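Local coordinates for protein sucrose 6(F)-phosphate phosphorylase (Thermoanaerobacterium thermosaccharolyticum DSM 571, PDB 6S9V) that is a phosphorylase of the alpha-amylase family, built round a closed eight-stranded parallel beta/alpha (TIM) barrel, at residues R148-S154 against K166-G172; S223-V227 against E252-Q256; G338-S342 against G412-N416. One frame throughout, in Å; residues are numbered along the deposited sequence. Where two conformers were deposited one is given.

Contact 1: residues R148-S154 against K166-G172. With SO4 (sulfate ion), chain D.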
loop_
_atom_site.group_PDB
_atom_site.type_symbol
_atom_site.label_atom_id
_atom_site.label_comp_id
_atom_site.label_asym_id
_atom_site.label_seq_id
_atom_site.Cartn_x
_atom_site.Cartn_y
_atom_site.Cartn_z
ATOM N N ARG A 148 1.023 17.182 6.817
ATOM C CA ARG A 148 0.230 16.597 5.747
ATOM C C ARG A 148 -1.069 17.356 5.528
ATOM O O ARG A 148 -1.914 16.913 4.741
ATOM C CB ARG A 148 -0.066 15.128 6.054
ATOM C CG ARG A 148 1.127 14.355 6.589
ATOM C CD ARG A 148 2.346 14.426 5.676
ATOM N NE ARG A 148 2.098 13.815 4.372
ATOM C CZ ARG A 148 2.190 14.447 3.204
ATOM N NH1 ARG A 148 2.540 15.728 3.143
ATOM N NH2 ARG A 148 1.943 13.785 2.081
ATOM N N ARG A 149 -1.266 18.450 6.257
ATOM C CA ARG A 149 -2.341 19.408 6.036
ATOM C C ARG A 149 -1.870 20.717 6.656
ATOM O O ARG A 149 -0.835 20.765 7.327
ATOM C CB ARG A 149 -3.667 18.926 6.626
ATOM C CG ARG A 149 -3.738 18.983 8.130
ATOM C CD ARG A 149 -4.788 18.023 8.692
ATOM N NE ARG A 149 -6.158 18.497 8.535
ATOM C CZ ARG A 149 -6.766 19.350 9.356
ATOM N NH1 ARG A 149 -6.127 19.860 10.400
ATOM N NH2 ARG A 149 -8.025 19.691 9.133
ATOM N N THR A 150 -2.628 21.787 6.412
ATOM C CA THR A 150 -2.151 23.119 6.772
ATOM C C THR A 150 -1.764 23.202 8.244
ATOM O O THR A 150 -0.721 23.764 8.594
ATOM C CB THR A 150 -3.217 24.165 6.441
ATOM O OG1 THR A 150 -3.592 24.041 5.065
ATOM C CG2 THR A 150 -2.677 25.546 6.689
ATOM N N LEU A 151 -2.612 22.676 9.123
ATOM C CA LEU A 151 -2.309 22.597 10.543
ATOM C C LEU A 151 -2.527 21.166 11.012
ATOM O O LEU A 151 -3.522 20.538 10.629
ATOM C CB LEU A 151 -3.189 23.543 11.364
ATOM C CG LEU A 151 -2.970 25.041 11.138
ATOM C CD1 LEU A 151 -4.032 25.835 11.889
ATOM C CD2 LEU A 151 -1.573 25.451 11.575
ATOM N N PRO A 152 -1.632 20.629 11.859
ATOM C CA PRO A 152 -1.763 19.224 12.265
ATOM C C PRO A 152 -2.721 19.015 13.427
ATOM O O PRO A 152 -2.579 18.047 14.178
ATOM C CB PRO A 152 -0.328 18.849 12.659
ATOM C CG PRO A 152 0.222 20.138 13.228
ATOM C CD PRO A 152 -0.395 21.242 12.388
ATOM N N TYR A 153 -3.705 19.898 13.575
ATOM C CA TYR A 153 -4.693 19.773 14.635
ATOM C C TYR A 153 -5.996 20.411 14.177
ATOM O O TYR A 153 -6.046 21.144 13.183
ATOM C CB TYR A 153 -4.208 20.404 15.952
ATOM C CG TYR A 153 -3.724 21.823 15.818
ATOM C CD1 TYR A 153 -4.617 22.882 15.800
ATOM C CD2 TYR A 153 -2.371 22.104 15.725
ATOM C CE1 TYR A 153 -4.175 24.185 15.676
ATOM C CE2 TYR A 153 -1.918 23.399 15.604
ATOM C CZ TYR A 153 -2.824 24.435 15.582
ATOM O OH TYR A 153 -2.374 25.729 15.458
ATOM N N SER A 154 -7.056 20.110 14.923
ATOM C CA SER A 154 -8.397 20.591 14.638
ATOM C C SER A 154 -9.055 21.009 15.946
ATOM O O SER A 154 -8.748 20.468 17.014
ATOM C CB SER A 154 -9.252 19.518 13.947
ATOM O OG SER A 154 -8.749 19.191 12.661
ATOM N N LYS A 166 -8.597 21.703 21.158
ATOM C CA LYS A 166 -7.813 21.265 20.015
ATOM C C LYS A 166 -7.282 19.865 20.268
ATOM O O LYS A 166 -6.845 19.548 21.378
ATOM C CB LYS A 166 -6.649 22.223 19.762
ATOM C CG LYS A 166 -7.079 23.596 19.291
ATOM C CD LYS A 166 -5.875 24.485 19.020
ATOM C CE LYS A 166 -6.278 25.736 18.258
ATOM N NZ LYS A 166 -6.858 26.759 19.152
ATOM N N VAL A 167 -7.364 19.017 19.242
ATOM C CA VAL A 167 -6.781 17.685 19.278
ATOM C C VAL A 167 -5.983 17.487 17.997
ATOM O O VAL A 167 -6.276 18.084 16.955
ATOM C CB VAL A 167 -7.831 16.559 19.432
ATOM C CG1 VAL A 167 -8.611 16.736 20.723
ATOM C CG2 VAL A 167 -8.756 16.528 18.234
ATOM N N TRP A 168 -4.969 16.637 18.080
ATOM C CA TRP A 168 -4.093 16.402 16.944
ATOM C C TRP A 168 -4.838 15.675 15.831
ATOM O O TRP A 168 -5.538 14.682 16.069
ATOM C CB TRP A 168 -2.873 15.600 17.399
ATOM C CG TRP A 168 -1.633 15.897 16.628
ATOM C CD1 TRP A 168 -1.085 15.158 15.618
ATOM C CD2 TRP A 168 -0.802 17.051 16.780
ATOM N NE1 TRP A 168 0.055 15.771 15.148
ATOM C CE2 TRP A 168 0.245 16.938 15.844
ATOM C CE3 TRP A 168 -0.840 18.167 17.622
ATOM C CZ2 TRP A 168 1.253 17.897 15.731
ATOM C CZ3 TRP A 168 0.162 19.121 17.508
ATOM C CH2 TRP A 168 1.193 18.977 16.567
ATOM N N THR A 169 -4.677 16.176 14.604
ATOM C CA THR A 169 -5.261 15.556 13.413
ATOM C C THR A 169 -4.219 15.709 12.308
ATOM O O THR A 169 -4.124 16.770 11.685
ATOM C CB THR A 169 -6.598 16.190 13.027
ATOM O OG1 THR A 169 -6.428 17.587 12.741
ATOM C CG2 THR A 169 -7.601 16.038 14.169
ATOM N N THR A 170 -3.423 14.655 12.095
ATOM C CA THR A 170 -2.372 14.695 11.083
ATOM C C THR A 170 -2.951 14.849 9.684
ATOM O O THR A 170 -2.393 15.570 8.852
ATOM C CB THR A 170 -1.526 13.420 11.160
ATOM O OG1 THR A 170 -0.814 13.384 12.400
ATOM C CG2 THR A 170 -0.538 13.346 10.004
ATOM N N PHE A 171 -4.053 14.158 9.403
ATOM C CA PHE A 171 -4.670 14.128 8.088
ATOM C C PHE A 171 -6.076 14.713 8.147
ATOM O O PHE A 171 -6.702 14.781 9.205
ATOM C CB PHE A 171 -4.756 12.695 7.548
ATOM C CG PHE A 171 -3.441 11.998 7.474
ATOM C CD1 PHE A 171 -2.582 12.248 6.426
ATOM C CD2 PHE A 171 -3.060 11.090 8.457
ATOM C CE1 PHE A 171 -1.372 11.596 6.336
ATOM C CE2 PHE A 171 -1.842 10.445 8.379
ATOM C CZ PHE A 171 -0.992 10.707 7.323
ATOM N N GLY A 172 -6.579 15.100 6.986
ATOM C CA GLY A 172 -7.957 15.533 6.882
ATOM C C GLY A 172 -8.119 16.646 5.880
ATOM O O GLY A 172 -7.528 17.716 6.026
HETATM S S SO4 D . 1.782 9.782 3.236
HETATM O O1 SO4 D . 2.980 9.642 4.074
HETATM O O2 SO4 D . 1.337 11.171 3.196
HETATM O O3 SO4 D . 2.108 9.328 1.891
HETATM O O4 SO4 D . 0.695 8.979 3.784
HETATM O O HOH W 1 -0.225 17.216 9.241
HETATM O O HOH W 2 -4.840 15.143 4.843
#
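Ser154 and Val167 face each other in the antiparallel hairpin of strands 153-157 and 164-168. It lies in the excursion between barrel strand 92-97 and helix 187-202, where alpha-amylase relatives carry domain B. Backbone bonds come first: Ser154 N to Val167 O and Val167 N to Ser154 O are each 3.0 Å long, beside the non-hydrogen-bonded pair Tyr153-Trp168. As the strands give way to loop, Thr169 N still reaches Pro152 O at 2.8 Å, and water 1 bridges Arg148 N to Thr170 O.

Side-chain polar bonds centre on Arg149. With CG lodged between backbone N and carbonyl carbon (chi1 73°), its chain runs across to the second segment. NE meets a lone pair of Gly172 O at 3.0 Å, nearly straight (170°) and within the guanidinium plane. NH1 turns back to Leu151 O, while NH2 pairs with Asp175, so the group is gripped on several sides. Thr169 OG1 sits over one guanidinium face without bonding to it; its bond is with Ser154 OG, 2.8 Å away, which also takes Ser177 N.

Packing of rings and methylenes flanks this network. Pro152 CG rests 3.5 Å from Trp168 CZ2, and the proline carbonyl oxygen lies over one face of the indole. The Tyr153 ring runs alongside the methylenes of Lys166. Arg148 lies beside Phe171, its CG near CE1.

Bonds to a sulfate ion form the last group. Arg148 bends toward it at chi2 and chi3, and its NE and NH2 both donate to sulfate O2, at 3.0 and 2.9 Å.

Contact 2: residues S223-V227 against E252-Q256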
loop_
_atom_site.group_PDB
_atom_site.type_symbol
_atom_site.label_atom_id
_atom_site.label_comp_id
_atom_site.label_asym_id
_atom_site.label_seq_id
_atom_site.Cartn_x
_atom_site.Cartn_y
_atom_site.Cartn_z
ATOM N N SER A 223 10.401 16.123 13.546
ATOM C CA SER A 223 9.478 16.163 12.417
ATOM C C SER A 223 8.157 15.481 12.731
ATOM O O SER A 223 7.182 15.669 11.997
ATOM C CB SER A 223 10.104 15.482 11.197
ATOM O OG SER A 223 10.292 14.102 11.449
ATOM N N CYS A 224 8.110 14.685 13.798
ATOM C CA CYS A 224 6.964 13.839 14.111
ATOM C C CYS A 224 6.708 12.816 13.011
ATOM O O CYS A 224 5.569 12.383 12.807
ATOM C CB CYS A 224 5.715 14.677 14.368
ATOM S SG CYS A 224 5.927 15.773 15.787
ATOM N N PHE A 225 7.763 12.416 12.297
ATOM C CA PHE A 225 7.674 11.308 11.354
ATOM C C PHE A 225 8.799 10.322 11.633
ATOM O O PHE A 225 9.980 10.696 11.647
ATOM C CB PHE A 225 7.736 11.763 9.889
ATOM C CG PHE A 225 7.550 10.635 8.914
ATOM C CD1 PHE A 225 6.287 10.109 8.681
ATOM C CD2 PHE A 225 8.633 10.085 8.251
ATOM C CE1 PHE A 225 6.113 9.051 7.796
ATOM C CE2 PHE A 225 8.460 9.032 7.368
ATOM C CZ PHE A 225 7.207 8.520 7.141
ATOM N N PHE A 226 8.421 9.067 11.827
ATOM C CA PHE A 226 9.322 7.985 12.199
ATOM C C PHE A 226 10.313 8.431 13.273
ATOM O O PHE A 226 11.533 8.379 13.106
ATOM C CB PHE A 226 10.046 7.439 10.973
ATOM C CG PHE A 226 10.442 6.007 11.119
ATOM C CD1 PHE A 226 9.540 5.003 10.831
ATOM C CD2 PHE A 226 11.699 5.668 11.584
ATOM C CE1 PHE A 226 9.886 3.679 10.990
ATOM C CE2 PHE A 226 12.051 4.349 11.740
ATOM C CZ PHE A 226 11.136 3.352 11.439
ATOM N N VAL A 227 9.756 8.867 14.400
ATOM C CA VAL A 227 10.560 9.374 15.510
ATOM C C VAL A 227 11.184 8.179 16.222
ATOM O O VAL A 227 10.476 7.358 16.813
ATOM C CB VAL A 227 9.723 10.216 16.481
ATOM C CG1 VAL A 227 10.606 10.733 17.627
ATOM C CG2 VAL A 227 9.047 11.374 15.763
ATOM N N GLU A 252 3.473 0.227 6.275
ATOM C CA GLU A 252 3.452 1.183 5.173
ATOM C C GLU A 252 4.202 2.435 5.602
ATOM O O GLU A 252 3.704 3.207 6.423
ATOM C CB GLU A 252 2.027 1.542 4.773
ATOM C CG GLU A 252 1.964 2.647 3.714
ATOM C CD GLU A 252 1.431 3.973 4.250
ATOM O OE1 GLU A 252 0.465 3.968 5.032
ATOM O OE2 GLU A 252 2.003 5.029 3.901
ATOM N N VAL A 253 5.388 2.640 5.034
ATOM C CA VAL A 253 6.240 3.772 5.377
ATOM C C VAL A 253 6.775 4.342 4.069
ATOM O O VAL A 253 7.526 3.666 3.357
ATOM C CB VAL A 253 7.400 3.374 6.305
ATOM C CG1 VAL A 253 8.327 4.562 6.600
ATOM C CG2 VAL A 253 6.860 2.798 7.605
ATOM N N HIS A 254 6.378 5.569 3.749
ATOM C CA HIS A 254 6.981 6.331 2.661
ATOM C C HIS A 254 8.103 7.164 3.272
ATOM O O HIS A 254 7.844 8.141 3.979
ATOM C CB HIS A 254 5.943 7.205 1.972
ATOM C CG HIS A 254 4.936 6.426 1.189
ATOM N ND1 HIS A 254 5.265 5.728 0.048
ATOM C CD2 HIS A 254 3.618 6.204 1.402
ATOM C CE1 HIS A 254 4.183 5.137 -0.429
ATOM N NE2 HIS A 254 3.170 5.414 0.372
ATOM N N SER A 255 9.347 6.779 3.009
ATOM C CA SER A 255 10.488 7.462 3.600
ATOM C C SER A 255 11.717 7.207 2.737
ATOM O O SER A 255 11.664 6.480 1.744
ATOM C CB SER A 255 10.726 6.996 5.041
ATOM O OG SER A 255 11.831 7.675 5.609
ATOM N N GLN A 256 12.834 7.806 3.138
ATOM C CA GLN A 256 14.104 7.508 2.496
ATOM C C GLN A 256 14.423 6.031 2.686
ATOM O O GLN A 256 13.965 5.398 3.639
ATOM C CB GLN A 256 15.222 8.374 3.079
ATOM C CG GLN A 256 15.007 9.867 2.933
ATOM C CD GLN A 256 16.151 10.678 3.514
ATOM O OE1 GLN A 256 16.952 10.169 4.301
ATOM N NE2 GLN A 256 16.234 11.949 3.131
#
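A backbone carbonyl is the nearest partner of the Phe225 ring: CZ stands 3.2 Å from His254 O, and no hydrogen bond joins the two segments. The ring gets there with CG anti to the backbone N (chi1 -176°), projecting from a loop in which Ser223 OG accepts from Phe225 N to form an ST turn. In one of the two conformers of Ser255, CB meets the ring edge in plane, 3.8 Å from Phe225 CE2. Val253 CG1 lies obliquely to the same ring at 4.1 Å from CZ, and more distantly touches Phe226 CD1, so one methyl serves two aromatic rings.

Both segments are loops that follow neighbouring strands of the TIM barrel, 207-210 and 248-251, and the contact thus ties together two successive beta-to-alpha loops at the C-terminal ends of the strands. The side chains of Phe226 and Val253 also pack on helix 257-265, while Tyr215 meets Phe225 edge-to-face. The imidazole of His254 leads away from the phenylalanines; it stacks on Phe273, and its ND1 is bonded to Asp317. The two loops are probably held by van der Waals packing, together with the close approach of the Phe225 ring to the His254 carbonyl oxygen.

Contact 3: residues G338-S342 against G412-N416. With SO4 (sulfate ion), chain I.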
loop_
_atom_site.group_PDB
_atom_site.type_symbol
_atom_site.label_atom_id
_atom_site.label_comp_id
_atom_site.label_asym_id
_atom_site.label_seq_id
_atom_site.Cartn_x
_atom_site.Cartn_y
_atom_site.Cartn_z
ATOM N N GLY A 338 -1.392 12.061 -18.751
ATOM C CA GLY A 338 -2.627 12.269 -18.019
ATOM C C GLY A 338 -2.496 12.340 -16.510
ATOM O O GLY A 338 -3.494 12.604 -15.828
ATOM N N ALA A 339 -1.307 12.131 -15.962
ATOM C CA ALA A 339 -1.148 12.098 -14.516
ATOM C C ALA A 339 -1.372 13.470 -13.881
ATOM O O ALA A 339 -1.191 14.515 -14.514
ATOM C CB ALA A 339 0.251 11.602 -14.162
ATOM N N ASN A 340 -1.780 13.457 -12.613
ATOM C CA ASN A 340 -1.670 14.609 -11.724
ATOM C C ASN A 340 -0.775 14.219 -10.552
ATOM O O ASN A 340 -0.395 13.055 -10.393
ATOM C CB ASN A 340 -3.038 15.101 -11.235
ATOM C CG ASN A 340 -3.769 14.076 -10.391
ATOM O OD1 ASN A 340 -3.554 13.983 -9.184
ATOM N ND2 ASN A 340 -4.644 13.304 -11.023
ATOM N N LEU A 341 -0.392 15.209 -9.754
ATOM C CA LEU A 341 0.660 15.015 -8.769
ATOM C C LEU A 341 0.180 15.352 -7.370
ATOM O O LEU A 341 -0.555 16.324 -7.168
ATOM C CB LEU A 341 1.886 15.873 -9.082
ATOM C CG LEU A 341 2.474 15.711 -10.481
ATOM C CD1 LEU A 341 3.648 16.666 -10.636
ATOM C CD2 LEU A 341 2.886 14.279 -10.728
ATOM N N SER A 342 0.587 14.525 -6.415
ATOM C CA SER A 342 0.504 14.859 -5.006
ATOM C C SER A 342 1.848 15.434 -4.579
ATOM O O SER A 342 2.891 14.806 -4.790
ATOM C CB SER A 342 0.153 13.627 -4.176
ATOM O OG SER A 342 -1.200 13.262 -4.371
ATOM N N GLY A 412 -7.499 14.332 -7.158
ATOM C CA GLY A 412 -6.575 13.782 -8.128
ATOM C C GLY A 412 -6.371 12.289 -7.995
ATOM O O GLY A 412 -6.197 11.596 -9.003
ATOM N N ARG A 413 -6.394 11.762 -6.766
ATOM C CA ARG A 413 -6.109 10.345 -6.586
ATOM C C ARG A 413 -7.220 9.451 -7.120
ATOM O O ARG A 413 -6.987 8.255 -7.333
ATOM C CB ARG A 413 -5.869 10.009 -5.112
ATOM C CG ARG A 413 -4.545 10.521 -4.560
ATOM C CD ARG A 413 -4.364 10.105 -3.109
ATOM N NE ARG A 413 -3.242 10.786 -2.475
ATOM C CZ ARG A 413 -3.329 11.978 -1.890
ATOM N NH1 ARG A 413 -4.488 12.626 -1.858
ATOM N NH2 ARG A 413 -2.256 12.524 -1.335
ATOM N N GLU A 414 -8.415 10.002 -7.344
ATOM C CA GLU A 414 -9.496 9.230 -7.944
ATOM C C GLU A 414 -9.204 8.844 -9.391
ATOM O O GLU A 414 -9.935 8.017 -9.948
ATOM C CB GLU A 414 -10.811 10.010 -7.840
ATOM C CG GLU A 414 -11.582 9.748 -6.533
ATOM C CD GLU A 414 -12.281 8.386 -6.517
ATOM O OE1 GLU A 414 -12.930 8.045 -7.532
ATOM O OE2 GLU A 414 -12.178 7.649 -5.498
ATOM N N ILE A 415 -8.143 9.387 -9.999
ATOM C CA ILE A 415 -7.764 9.002 -11.357
ATOM C C ILE A 415 -7.505 7.510 -11.443
ATOM O O ILE A 415 -7.677 6.894 -12.503
ATOM C CB ILE A 415 -6.526 9.810 -11.796
ATOM C CG1 ILE A 415 -6.360 9.781 -13.314
ATOM C CG2 ILE A 415 -5.260 9.260 -11.126
ATOM C CD1 ILE A 415 -5.337 10.781 -13.815
ATOM N N ASN A 416 -7.092 6.907 -10.330
ATOM C CA ASN A 416 -6.656 5.520 -10.252
ATOM C C ASN A 416 -7.558 4.710 -9.320
ATOM O O ASN A 416 -7.129 3.699 -8.760
ATOM C CB ASN A 416 -5.198 5.485 -9.781
ATOM C CG ASN A 416 -4.583 4.101 -9.822
ATOM O OD1 ASN A 416 -4.741 3.357 -10.788
ATOM N ND2 ASN A 416 -3.867 3.750 -8.758
HETATM S S SO4 I . -6.895 10.168 -0.268
HETATM O O1 SO4 I . -6.582 10.981 0.901
HETATM O O2 SO4 I . -5.775 9.272 -0.540
HETATM O O3 SO4 I . -7.130 11.039 -1.416
HETATM O O4 SO4 I . -8.099 9.375 -0.022
HETATM O O HOH W 3 -1.180 10.266 -3.895
#
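Asn340 presses its side-chain amide against the backbone of Gly412, and this is the close-packed part of the contact. CG occupies the space between backbone N and carbonyl carbon (chi1 64°), which turns the amide toward Gly412. ND2 donates to Gly412 O at 3.1 Å with an N-H...O angle of 163°; the oxygen lies in the amide plane, but the donor is tilted 32° from the carbonyl plane. OD1 comes within 3.2 Å of Gly412 CA, room made by the missing side chain, and is itself bonded to Asn361 ND2. Gly412 O has a second donor, Ile415 N at 3.1 Å, which approaches from the opposite face of the carbonyl plane. Beside the amide nitrogen, Ile415 extends CG1 anti to its backbone N, and CD1 touches Gly338 O at 3.3 Å and Asn340 ND2 at 3.8 Å.

Gly338, with positive phi, is the C-prime residue of the Schellman motif ending helix 324-336. From there the chain enters strand 340-343, an outer strand of a three-stranded antiparallel sheet. The facing piece, 412-415, is a 3-10 turn after helix 403-409, and the Ile415 N bond to Gly412 O is part of that turn.

Toward Ser342 the fit is looser and passes through water. Ser342 OG lies over one face of the Arg413 guanidinium, 3.3 Å from NH2, at an angle too poor for a hydrogen bond. It donates instead to water 3 at 3.0 Å, which accepts a weak bond from Arg413 NE, and it also takes Asn361 ND2. Farther out, Arg413 NH1 makes a weak 3.1 Å bond to O3 of a sulfate ion that Lys173 NZ and Arg417 NH2 also hold.

Contacts 1 and 2 have centres about 17 Å apart, and each lies about 23 Å from the centre of contact 3; no two touch. They share the region round one sulfate ion. Arg148 of contact 1 binds it together with Tyr215 and His358; the side chain of His254 is about 4 Å from this sulfate and the side chain of Arg413 about 6 Å from it. Tyr215 meets Phe171 and Phe225 edge-to-face, while His358 is backbone-bonded to Ser342. A bis-tris molecule (BTB), probably from the crystallisation liquor, lies about 3 Å from the Phe171 side chain and about 5 Å from those of His254 and Arg413, consistent with a pocket bordered by all three contacts.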